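Local coordinates for carboxypeptidase 1 (Deinococcus radiodurans str. R1, PDB 5GIV), which probably releases amino acids one after another from the C-termini of peptides, with broad specificity except for proline, as a zinc-dependent M32 metallocarboxypeptidase, at residues L272-F281 with H456-G467; E178-L186 with A486-R494. One frame throughout, in Å; residues are numbered along the deposited sequence.

Interaction 1. Residues L272-F281 with H456-G467; sequences LYEQGVDAAF and HGWLRENVYRHG
The Tyr464 ring lies flat against the backbone of Leu272 and Tyr273, with Tyr273 CA over its centre, 3.6 Å from the Tyr464 ring centroid, in a CH-pi contact. Leu459 O lies over the opposite face, displaced toward the rim, so the ring has neighbours on both faces. Tyr273 turns its CG anti to its own backbone N (chi1 -175°), which brings CD1 to 3.4 Å from Tyr464 CD1, the two ring planes inclined at 33°. Gly276 suits its place because a CB would collide with Tyr464 CB. Gly276 O receives a CA-H...O contact from Arg465 CA at 3.2 Å. Beyond it, Asp278 N donates to Arg465 O (3.0 Å, 159° at the hydrogen), tying the two segments together backbone to backbone. Helix 257-275 is the HExxH helix of the metallopeptidase: His266 and His270 bind zinc just upstream, so the contact packs the C-terminal part of the zinc-binding helix against helix 453-464. A water accepts from Tyr273 OH (2.5 Å) and donates to Val463 O (2.9 Å) and Gly467 O (2.7 Å), satisfying both carbonyls. Gly467 closes a type I turn begun at Tyr464; its phi is positive, and a side chain would press on Val277 CG1. Farther out, Tyr273 OH also bonds Val290 N, while Gln298 and Trp302 of helix 292-306, which carries the zinc ligand Glu296, hold Tyr464 OH.

Interaction 2. Residues E178-L186 with A486-R494; sequences ELRAALVPL and AGPYLKYLR
The backbone bond from Leu183 N to Leu179 O, 2.7 Å long, spaces by one helical turn the two leucines that reach across to Tyr489 and Leu490. Leu179 brings its CD2 to the edge of the tyrosine ring, 3.5 Å from Tyr489 CD2, and the same methyl lies 3.6 Å from Leu490 CD2. Leu490 is the knob: with CG anti to its carbonyl carbon (chi1 -63°), it enters a hole formed by Glu178, Leu179, Ala182 and Leu183. Ala182 suits one side of this hole, its CB 3.7 Å from Leu490 CD1 and small enough to admit it. Leu183 crosses Leu493 at about a right angle, its CD2 3.6 Å from Leu493 CD1. Cutting Leu183 back to an alanine is likely to open a gap beside Leu490 CD2 and Leu493 CD1, taking one neighbour from each. Leu493 CD1 also rests over one face of the Tyr489 ring, whose hydroxyl is bonded to Asn358 of helix 357-372. At the far end Leu186 lays CD2 on the backbone of Arg494, 3.8 Å from its CA. The axes of segments 178-186 and 487-494 approach to 10.8 Å and run parallel, 1° apart: side-by-side packing of two helices with one knob-into-hole, within a largely helical M32 fold.

Interactions 1 and 2 do not touch: their centres are 29 Å apart and their nearest atoms about 11 Å. Along the chain, the segments of interaction 1 both fall between those of interaction 2. Helix 420-439 connects the two: Phe432 on it meets Val463 of interaction 1, while Val427 on it meets Leu179 and Tyr489 of interaction 2. Neither supplies a metal ligand; interaction 1 comes closer. The Tyr273 side chain is about 10 Å from the zinc ion and about 6 Å from the side chain of His270, whereas the Tyr489 side chain is about 13 Å from the zinc and about 10 Å from the Glu296 side chain.

Interaction 1. Residues L272-F281 with H456-G467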
loop_
_atom_site.group_PDB
_atom_site.type_symbol
_atom_site.label_atom_id
_atom_site.label_comp_id
_atom_site.label_asym_id
_atom_site.label_seq_id
_atom_site.Cartn_x
_atom_site.Cartn_y
_atom_site.Cartn_z
ATOM N N LEU A 272 -19.891 0.150 -1.037
ATOM C CA LEU A 272 -20.982 0.551 -0.158
ATOM C C LEU A 272 -21.509 -0.639 0.622
ATOM O O LEU A 272 -21.746 -0.548 1.833
ATOM C CB LEU A 272 -22.095 1.185 -0.979
ATOM C CG LEU A 272 -21.790 2.585 -1.484
ATOM C CD1 LEU A 272 -22.842 3.013 -2.473
ATOM C CD2 LEU A 272 -21.739 3.540 -0.280
ATOM N N TYR A 273 -21.697 -1.768 -0.062
ATOM C CA TYR A 273 -22.114 -2.994 0.598
ATOM C C TYR A 273 -21.195 -3.314 1.776
ATOM O O TYR A 273 -21.658 -3.499 2.908
ATOM C CB TYR A 273 -22.147 -4.123 -0.430
ATOM C CG TYR A 273 -22.670 -5.444 0.062
ATOM C CD1 TYR A 273 -23.189 -5.591 1.345
ATOM C CD2 TYR A 273 -22.630 -6.554 -0.758
ATOM C CE1 TYR A 273 -23.660 -6.812 1.786
ATOM C CE2 TYR A 273 -23.095 -7.761 -0.336
ATOM C CZ TYR A 273 -23.608 -7.898 0.938
ATOM O OH TYR A 273 -24.069 -9.133 1.337
ATOM N N GLU A 274 -19.885 -3.402 1.520
ATOM C CA GLU A 274 -18.938 -3.728 2.584
ATOM C C GLU A 274 -18.933 -2.658 3.671
ATOM O O GLU A 274 -18.843 -2.975 4.864
ATOM C CB GLU A 274 -17.525 -3.905 2.008
ATOM C CG GLU A 274 -17.360 -5.095 1.067
ATOM C CD GLU A 274 -17.479 -6.442 1.752
ATOM O OE1 GLU A 274 -17.804 -7.430 1.063
ATOM O OE2 GLU A 274 -17.248 -6.526 2.976
ATOM N N GLN A 275 -18.996 -1.381 3.279
ATOM C CA GLN A 275 -18.958 -0.304 4.263
ATOM C C GLN A 275 -20.212 -0.255 5.120
ATOM O O GLN A 275 -20.203 0.393 6.169
ATOM C CB GLN A 275 -18.742 1.052 3.579
ATOM C CG GLN A 275 -17.288 1.310 3.136
ATOM C CD GLN A 275 -17.043 2.746 2.696
ATOM O OE1 GLN A 275 -17.975 3.476 2.325
ATOM N NE2 GLN A 275 -15.783 3.161 2.734
ATOM N N GLY A 276 -21.291 -0.908 4.699
ATOM C CA GLY A 276 -22.489 -0.964 5.511
ATOM C C GLY A 276 -22.579 -2.133 6.472
ATOM O O GLY A 276 -23.508 -2.181 7.285
ATOM N N VAL A 277 -21.647 -3.087 6.408
ATOM C CA VAL A 277 -21.725 -4.226 7.308
ATOM C C VAL A 277 -21.697 -3.727 8.743
ATOM O O VAL A 277 -20.973 -2.781 9.083
ATOM C CB VAL A 277 -20.589 -5.226 7.040
ATOM C CG1 VAL A 277 -20.569 -6.288 8.122
ATOM C CG2 VAL A 277 -20.757 -5.879 5.671
ATOM N N ASP A 278 -22.545 -4.319 9.580
ATOM C CA ASP A 278 -22.640 -3.883 10.963
ATOM C C ASP A 278 -21.298 -3.994 11.682
ATOM O O ASP A 278 -20.607 -5.010 11.588
ATOM C CB ASP A 278 -23.692 -4.697 11.704
ATOM C CG ASP A 278 -23.960 -4.142 13.075
ATOM O OD1 ASP A 278 -23.952 -2.899 13.199
ATOM O OD2 ASP A 278 -24.138 -4.926 14.029
ATOM N N ALA A 279 -20.948 -2.948 12.439
ATOM C CA ALA A 279 -19.687 -2.957 13.179
ATOM C C ALA A 279 -19.579 -4.153 14.115
ATOM O O ALA A 279 -18.472 -4.642 14.370
ATOM C CB ALA A 279 -19.529 -1.664 13.981
ATOM N N ALA A 280 -20.705 -4.644 14.631
ATOM C CA ALA A 280 -20.646 -5.795 15.520
ATOM C C ALA A 280 -20.146 -7.041 14.807
ATOM O O ALA A 280 -19.681 -7.976 15.466
ATOM C CB ALA A 280 -22.028 -6.064 16.126
ATOM N N PHE A 281 -20.212 -7.074 13.478
ATOM C CA PHE A 281 -19.763 -8.244 12.737
ATOM C C PHE A 281 -18.355 -8.100 12.177
ATOM O O PHE A 281 -17.744 -9.112 11.822
ATOM C CB PHE A 281 -20.736 -8.545 11.592
ATOM C CG PHE A 281 -22.126 -8.911 12.053
ATOM C CD1 PHE A 281 -22.358 -9.301 13.358
ATOM C CD2 PHE A 281 -23.194 -8.864 11.177
ATOM C CE1 PHE A 281 -23.638 -9.645 13.778
ATOM C CE2 PHE A 281 -24.469 -9.198 11.589
ATOM C CZ PHE A 281 -24.691 -9.586 12.890
ATOM N N HIS A 456 -29.924 4.387 0.046
ATOM C CA HIS A 456 -28.797 3.808 0.773
ATOM C C HIS A 456 -29.217 3.328 2.157
ATOM O O HIS A 456 -28.839 2.227 2.581
ATOM C CB HIS A 456 -27.663 4.832 0.848
ATOM C CG HIS A 456 -26.416 4.322 1.494
ATOM N ND1 HIS A 456 -26.039 4.687 2.765
ATOM C CD2 HIS A 456 -25.481 3.443 1.064
ATOM C CE1 HIS A 456 -24.910 4.078 3.082
ATOM N NE2 HIS A 456 -24.554 3.311 2.068
ATOM N N GLY A 457 -30.024 4.125 2.866
ATOM C CA GLY A 457 -30.492 3.705 4.179
ATOM C C GLY A 457 -31.267 2.403 4.116
ATOM O O GLY A 457 -31.030 1.487 4.910
ATOM N N TRP A 458 -32.165 2.281 3.138
ATOM C CA TRP A 458 -32.912 1.040 2.986
ATOM C C TRP A 458 -31.972 -0.137 2.730
ATOM O O TRP A 458 -32.103 -1.197 3.349
ATOM C CB TRP A 458 -33.922 1.181 1.841
ATOM C CG TRP A 458 -34.884 0.028 1.780
ATOM C CD1 TRP A 458 -36.112 -0.050 2.381
ATOM C CD2 TRP A 458 -34.695 -1.215 1.092
ATOM N NE1 TRP A 458 -36.695 -1.262 2.110
ATOM C CE2 TRP A 458 -35.851 -1.998 1.323
ATOM C CE3 TRP A 458 -33.665 -1.741 0.295
ATOM C CZ2 TRP A 458 -36.007 -3.275 0.787
ATOM C CZ3 TRP A 458 -33.820 -3.011 -0.238
ATOM C CH2 TRP A 458 -34.982 -3.765 0.009
ATOM N N LEU A 459 -31.020 0.032 1.814
ATOM C CA LEU A 459 -30.097 -1.050 1.483
ATOM C C LEU A 459 -29.211 -1.398 2.666
ATOM O O LEU A 459 -28.933 -2.577 2.914
ATOM C CB LEU A 459 -29.252 -0.663 0.268
ATOM C CG LEU A 459 -30.034 -0.501 -1.038
ATOM C CD1 LEU A 459 -29.199 0.211 -2.085
ATOM C CD2 LEU A 459 -30.471 -1.860 -1.567
ATOM N N ARG A 460 -28.760 -0.391 3.413
ATOM C CA ARG A 460 -27.947 -0.679 4.589
ATOM C C ARG A 460 -28.754 -1.460 5.628
ATOM O O ARG A 460 -28.275 -2.454 6.184
ATOM C CB ARG A 460 -27.395 0.619 5.184
ATOM C CG ARG A 460 -26.434 0.392 6.336
ATOM C CD ARG A 460 -26.190 1.659 7.134
ATOM N NE ARG A 460 -27.438 2.249 7.616
ATOM C CZ ARG A 460 -28.025 1.925 8.770
ATOM N NH1 ARG A 460 -27.482 1.005 9.570
ATOM N NH2 ARG A 460 -29.162 2.516 9.121
ATOM N N GLU A 461 -29.990 -1.034 5.890
ATOM C CA GLU A 461 -30.787 -1.694 6.922
ATOM C C GLU A 461 -31.255 -3.081 6.501
ATOM O O GLU A 461 -31.372 -3.971 7.349
ATOM C CB GLU A 461 -31.977 -0.822 7.312
ATOM C CG GLU A 461 -31.575 0.388 8.123
ATOM C CD GLU A 461 -32.730 1.328 8.399
ATOM O OE1 GLU A 461 -33.745 1.290 7.654
ATOM O OE2 GLU A 461 -32.629 2.082 9.398
ATOM N N ASN A 462 -31.550 -3.284 5.216
ATOM C CA ASN A 462 -32.144 -4.533 4.763
ATOM C C ASN A 462 -31.153 -5.486 4.101
ATOM O O ASN A 462 -31.482 -6.666 3.934
ATOM C CB ASN A 462 -33.296 -4.238 3.798
ATOM C CG ASN A 462 -34.449 -3.535 4.489
ATOM O OD1 ASN A 462 -35.319 -4.175 5.061
ATOM N ND2 ASN A 462 -34.448 -2.215 4.446
ATOM N N VAL A 463 -29.953 -5.019 3.732
ATOM C CA VAL A 463 -29.002 -5.863 3.014
ATOM C C VAL A 463 -27.629 -5.801 3.666
ATOM O O VAL A 463 -27.090 -6.827 4.094
ATOM C CB VAL A 463 -28.896 -5.460 1.535
ATOM C CG1 VAL A 463 -28.019 -6.457 0.780
ATOM C CG2 VAL A 463 -30.273 -5.321 0.908
ATOM N N TYR A 464 -27.046 -4.598 3.732
ATOM C CA TYR A 464 -25.627 -4.475 4.064
ATOM C C TYR A 464 -25.341 -4.896 5.499
ATOM O O TYR A 464 -24.424 -5.693 5.751
ATOM C CB TYR A 464 -25.146 -3.038 3.852
ATOM C CG TYR A 464 -25.341 -2.489 2.457
ATOM C CD1 TYR A 464 -25.700 -3.314 1.403
ATOM C CD2 TYR A 464 -25.194 -1.130 2.204
ATOM C CE1 TYR A 464 -25.898 -2.799 0.137
ATOM C CE2 TYR A 464 -25.386 -0.614 0.945
ATOM C CZ TYR A 464 -25.736 -1.448 -0.084
ATOM O OH TYR A 464 -25.926 -0.927 -1.342
ATOM N N ARG A 465 -26.100 -4.359 6.462
ATOM C CA ARG A 465 -25.677 -4.496 7.849
ATOM C C ARG A 465 -25.555 -5.952 8.251
ATOM O O ARG A 465 -24.723 -6.287 9.105
ATOM C CB ARG A 465 -26.639 -3.765 8.786
ATOM C CG ARG A 465 -28.038 -4.387 8.892
ATOM C CD ARG A 465 -28.888 -3.653 9.918
ATOM N NE ARG A 465 -30.245 -4.199 9.989
ATOM C CZ ARG A 465 -30.780 -4.781 11.059
ATOM N NH1 ARG A 465 -30.079 -4.910 12.186
ATOM N NH2 ARG A 465 -32.023 -5.244 10.994
ATOM N N HIS A 466 -26.362 -6.831 7.647
ATOM C CA HIS A 466 -26.363 -8.230 8.056
ATOM C C HIS A 466 -25.112 -8.997 7.638
ATOM O O HIS A 466 -24.814 -10.028 8.249
ATOM C CB HIS A 466 -27.610 -8.942 7.533
ATOM C CG HIS A 466 -28.886 -8.361 8.048
ATOM N ND1 HIS A 466 -29.831 -7.776 7.231
ATOM C CD2 HIS A 466 -29.355 -8.243 9.312
ATOM C CE1 HIS A 466 -30.836 -7.341 7.967
ATOM N NE2 HIS A 466 -30.568 -7.606 9.235
ATOM N N GLY A 467 -24.369 -8.534 6.636
ATOM C CA GLY A 467 -23.217 -9.304 6.203
ATOM C C GLY A 467 -23.591 -10.740 5.884
ATOM O O GLY A 467 -24.451 -10.984 5.034
HETATM O O HOH W 1 -25.574 -9.143 3.382
#

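Interaction 2. Residues E178-L186 with A486-R494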
loop_
_atom_site.group_PDB
_atom_site.type_symbol
_atom_site.label_atom_id
_atom_site.label_comp_id
_atom_site.label_asym_id
_atom_site.label_seq_id
_atom_site.Cartn_x
_atom_site.Cartn_y
_atom_site.Cartn_z
ATOM N N GLU A 178 -34.979 -17.745 -19.202
ATOM C CA GLU A 178 -35.920 -16.641 -19.100
ATOM C C GLU A 178 -35.297 -15.333 -19.589
ATOM O O GLU A 178 -35.945 -14.565 -20.311
ATOM C CB GLU A 178 -36.406 -16.535 -17.659
ATOM C CG GLU A 178 -37.651 -15.718 -17.483
ATOM C CD GLU A 178 -38.137 -15.771 -16.053
ATOM O OE1 GLU A 178 -37.571 -16.581 -15.278
ATOM O OE2 GLU A 178 -39.112 -15.051 -15.724
ATOM N N LEU A 179 -34.042 -15.056 -19.205
ATOM C CA LEU A 179 -33.398 -13.827 -19.669
ATOM C C LEU A 179 -33.171 -13.862 -21.178
ATOM O O LEU A 179 -33.369 -12.856 -21.868
ATOM C CB LEU A 179 -32.082 -13.593 -18.936
ATOM C CG LEU A 179 -32.152 -13.380 -17.422
ATOM C CD1 LEU A 179 -30.755 -13.066 -16.864
ATOM C CD2 LEU A 179 -33.174 -12.320 -17.040
ATOM N N ARG A 180 -32.738 -15.009 -21.699
ATOM C CA ARG A 180 -32.544 -15.164 -23.136
ATOM C C ARG A 180 -33.842 -14.924 -23.900
ATOM O O ARG A 180 -33.863 -14.195 -24.902
ATOM C CB ARG A 180 -31.999 -16.565 -23.411
ATOM C CG ARG A 180 -31.544 -16.842 -24.825
ATOM C CD ARG A 180 -31.022 -18.267 -24.904
ATOM N NE ARG A 180 -29.646 -18.331 -25.386
ATOM C CZ ARG A 180 -28.768 -19.265 -25.021
ATOM N NH1 ARG A 180 -29.114 -20.215 -24.155
ATOM N NH2 ARG A 180 -27.534 -19.250 -25.519
ATOM N N ALA A 181 -34.941 -15.541 -23.444
ATOM C CA ALA A 181 -36.223 -15.410 -24.139
ATOM C C ALA A 181 -36.717 -13.971 -24.156
ATOM O O ALA A 181 -37.324 -13.536 -25.139
ATOM C CB ALA A 181 -37.276 -16.313 -23.492
ATOM N N ALA A 182 -36.468 -13.215 -23.090
ATOM C CA ALA A 182 -36.948 -11.838 -23.030
ATOM C C ALA A 182 -35.936 -10.836 -23.586
ATOM O O ALA A 182 -36.328 -9.872 -24.258
ATOM C CB ALA A 182 -37.314 -11.465 -21.587
ATOM N N LEU A 183 -34.639 -11.029 -23.319
ATOM C CA LEU A 183 -33.680 -9.972 -23.636
ATOM C C LEU A 183 -33.214 -9.998 -25.091
ATOM O O LEU A 183 -32.997 -8.926 -25.671
ATOM C CB LEU A 183 -32.481 -10.028 -22.681
ATOM C CG LEU A 183 -32.865 -9.683 -21.235
ATOM C CD1 LEU A 183 -31.648 -9.635 -20.317
ATOM C CD2 LEU A 183 -33.678 -8.380 -21.159
ATOM N N VAL A 184 -33.080 -11.179 -25.707
ATOM C CA VAL A 184 -32.667 -11.240 -27.113
ATOM C C VAL A 184 -33.602 -10.445 -28.013
ATOM O O VAL A 184 -33.113 -9.622 -28.806
ATOM C CB VAL A 184 -32.542 -12.702 -27.572
ATOM C CG1 VAL A 184 -32.296 -12.758 -29.074
ATOM C CG2 VAL A 184 -31.416 -13.419 -26.834
ATOM N N PRO A 185 -34.917 -10.654 -27.986
ATOM C CA PRO A 185 -35.793 -9.844 -28.849
ATOM C C PRO A 185 -35.746 -8.367 -28.508
ATOM O O PRO A 185 -35.757 -7.522 -29.409
ATOM C CB PRO A 185 -37.182 -10.449 -28.609
ATOM C CG PRO A 185 -36.913 -11.810 -27.976
ATOM C CD PRO A 185 -35.658 -11.662 -27.210
ATOM N N LEU A 186 -35.716 -8.023 -27.223
ATOM C CA LEU A 186 -35.650 -6.616 -26.844
ATOM C C LEU A 186 -34.338 -5.986 -27.314
ATOM O O LEU A 186 -34.319 -4.841 -27.779
ATOM C CB LEU A 186 -35.806 -6.478 -25.329
ATOM C CG LEU A 186 -35.713 -5.064 -24.752
ATOM C CD1 LEU A 186 -36.813 -4.197 -25.345
ATOM C CD2 LEU A 186 -35.810 -5.085 -23.242
ATOM N N ALA A 486 -36.492 -13.111 -11.891
ATOM C CA ALA A 486 -36.146 -12.193 -12.967
ATOM C C ALA A 486 -37.255 -11.203 -13.272
ATOM O O ALA A 486 -37.062 -10.322 -14.116
ATOM C CB ALA A 486 -35.821 -12.968 -14.244
ATOM N N GLY A 487 -38.396 -11.314 -12.599
ATOM C CA GLY A 487 -39.527 -10.474 -12.892
ATOM C C GLY A 487 -39.182 -9.004 -12.843
ATOM O O GLY A 487 -39.273 -8.291 -13.843
ATOM N N PRO A 488 -38.784 -8.520 -11.664
ATOM C CA PRO A 488 -38.473 -7.084 -11.545
ATOM C C PRO A 488 -37.401 -6.640 -12.522
ATOM O O PRO A 488 -37.469 -5.527 -13.062
ATOM C CB PRO A 488 -38.025 -6.945 -10.080
ATOM C CG PRO A 488 -38.647 -8.129 -9.381
ATOM C CD PRO A 488 -38.639 -9.236 -10.385
ATOM N N TYR A 489 -36.418 -7.508 -12.769
ATOM C CA TYR A 489 -35.346 -7.207 -13.712
ATOM C C TYR A 489 -35.880 -7.026 -15.125
ATOM O O TYR A 489 -35.568 -6.035 -15.791
ATOM C CB TYR A 489 -34.299 -8.322 -13.656
ATOM C CG TYR A 489 -33.104 -8.163 -14.572
ATOM C CD1 TYR A 489 -32.292 -7.032 -14.507
ATOM C CD2 TYR A 489 -32.733 -9.187 -15.444
ATOM C CE1 TYR A 489 -31.182 -6.902 -15.327
ATOM C CE2 TYR A 489 -31.624 -9.069 -16.263
ATOM C CZ TYR A 489 -30.848 -7.926 -16.197
ATOM O OH TYR A 489 -29.740 -7.807 -16.999
ATOM N N LEU A 490 -36.691 -7.974 -15.605
ATOM C CA LEU A 490 -37.196 -7.870 -16.970
ATOM C C LEU A 490 -38.172 -6.714 -17.110
ATOM O O LEU A 490 -38.204 -6.044 -18.148
ATOM C CB LEU A 490 -37.845 -9.182 -17.401
ATOM C CG LEU A 490 -36.892 -10.381 -17.442
ATOM C CD1 LEU A 490 -37.625 -11.641 -17.871
ATOM C CD2 LEU A 490 -35.675 -10.100 -18.350
ATOM N N LYS A 491 -38.964 -6.451 -16.073
ATOM C CA LYS A 491 -39.869 -5.312 -16.132
ATOM C C LYS A 491 -39.097 -4.004 -16.242
ATOM O O LYS A 491 -39.467 -3.118 -17.020
ATOM C CB LYS A 491 -40.757 -5.275 -14.891
ATOM C CG LYS A 491 -41.709 -4.099 -14.918
ATOM C CD LYS A 491 -42.568 -3.995 -13.672
ATOM C CE LYS A 491 -43.382 -2.701 -13.737
ATOM N NZ LYS A 491 -44.073 -2.346 -12.457
ATOM N N TYR A 492 -38.000 -3.882 -15.486
ATOM C CA TYR A 492 -37.201 -2.662 -15.502
ATOM C C TYR A 492 -36.599 -2.408 -16.878
ATOM O O TYR A 492 -36.657 -1.287 -17.391
ATOM C CB TYR A 492 -36.110 -2.740 -14.426
ATOM C CG TYR A 492 -34.849 -1.967 -14.761
ATOM C CD1 TYR A 492 -34.854 -0.580 -14.789
ATOM C CD2 TYR A 492 -33.651 -2.625 -15.022
ATOM C CE1 TYR A 492 -33.722 0.131 -15.085
ATOM C CE2 TYR A 492 -32.501 -1.919 -15.320
ATOM C CZ TYR A 492 -32.544 -0.537 -15.353
ATOM O OH TYR A 492 -31.418 0.190 -15.660
ATOM N N LEU A 493 -36.009 -3.435 -17.492
ATOM C CA LEU A 493 -35.353 -3.248 -18.783
ATOM C C LEU A 493 -36.374 -2.973 -19.881
ATOM O O LEU A 493 -36.227 -2.019 -20.663
ATOM C CB LEU A 493 -34.516 -4.479 -19.115
ATOM C CG LEU A 493 -33.290 -4.726 -18.240
ATOM C CD1 LEU A 493 -32.674 -6.067 -18.600
ATOM C CD2 LEU A 493 -32.282 -3.599 -18.409
ATOM N N ARG A 494 -37.440 -3.781 -19.930
ATOM C CA ARG A 494 -38.481 -3.568 -20.931
ATOM C C ARG A 494 -39.034 -2.152 -20.836
ATOM O O ARG A 494 -39.214 -1.474 -21.855
ATOM C CB ARG A 494 -39.594 -4.593 -20.734
ATOM C CG ARG A 494 -39.233 -5.996 -21.183
ATOM C CD ARG A 494 -40.331 -6.996 -20.842
ATOM N NE ARG A 494 -40.116 -8.285 -21.499
ATOM C CZ ARG A 494 -40.463 -9.463 -20.979
ATOM N NH1 ARG A 494 -41.041 -9.529 -19.782
ATOM N NH2 ARG A 494 -40.229 -10.581 -21.658
#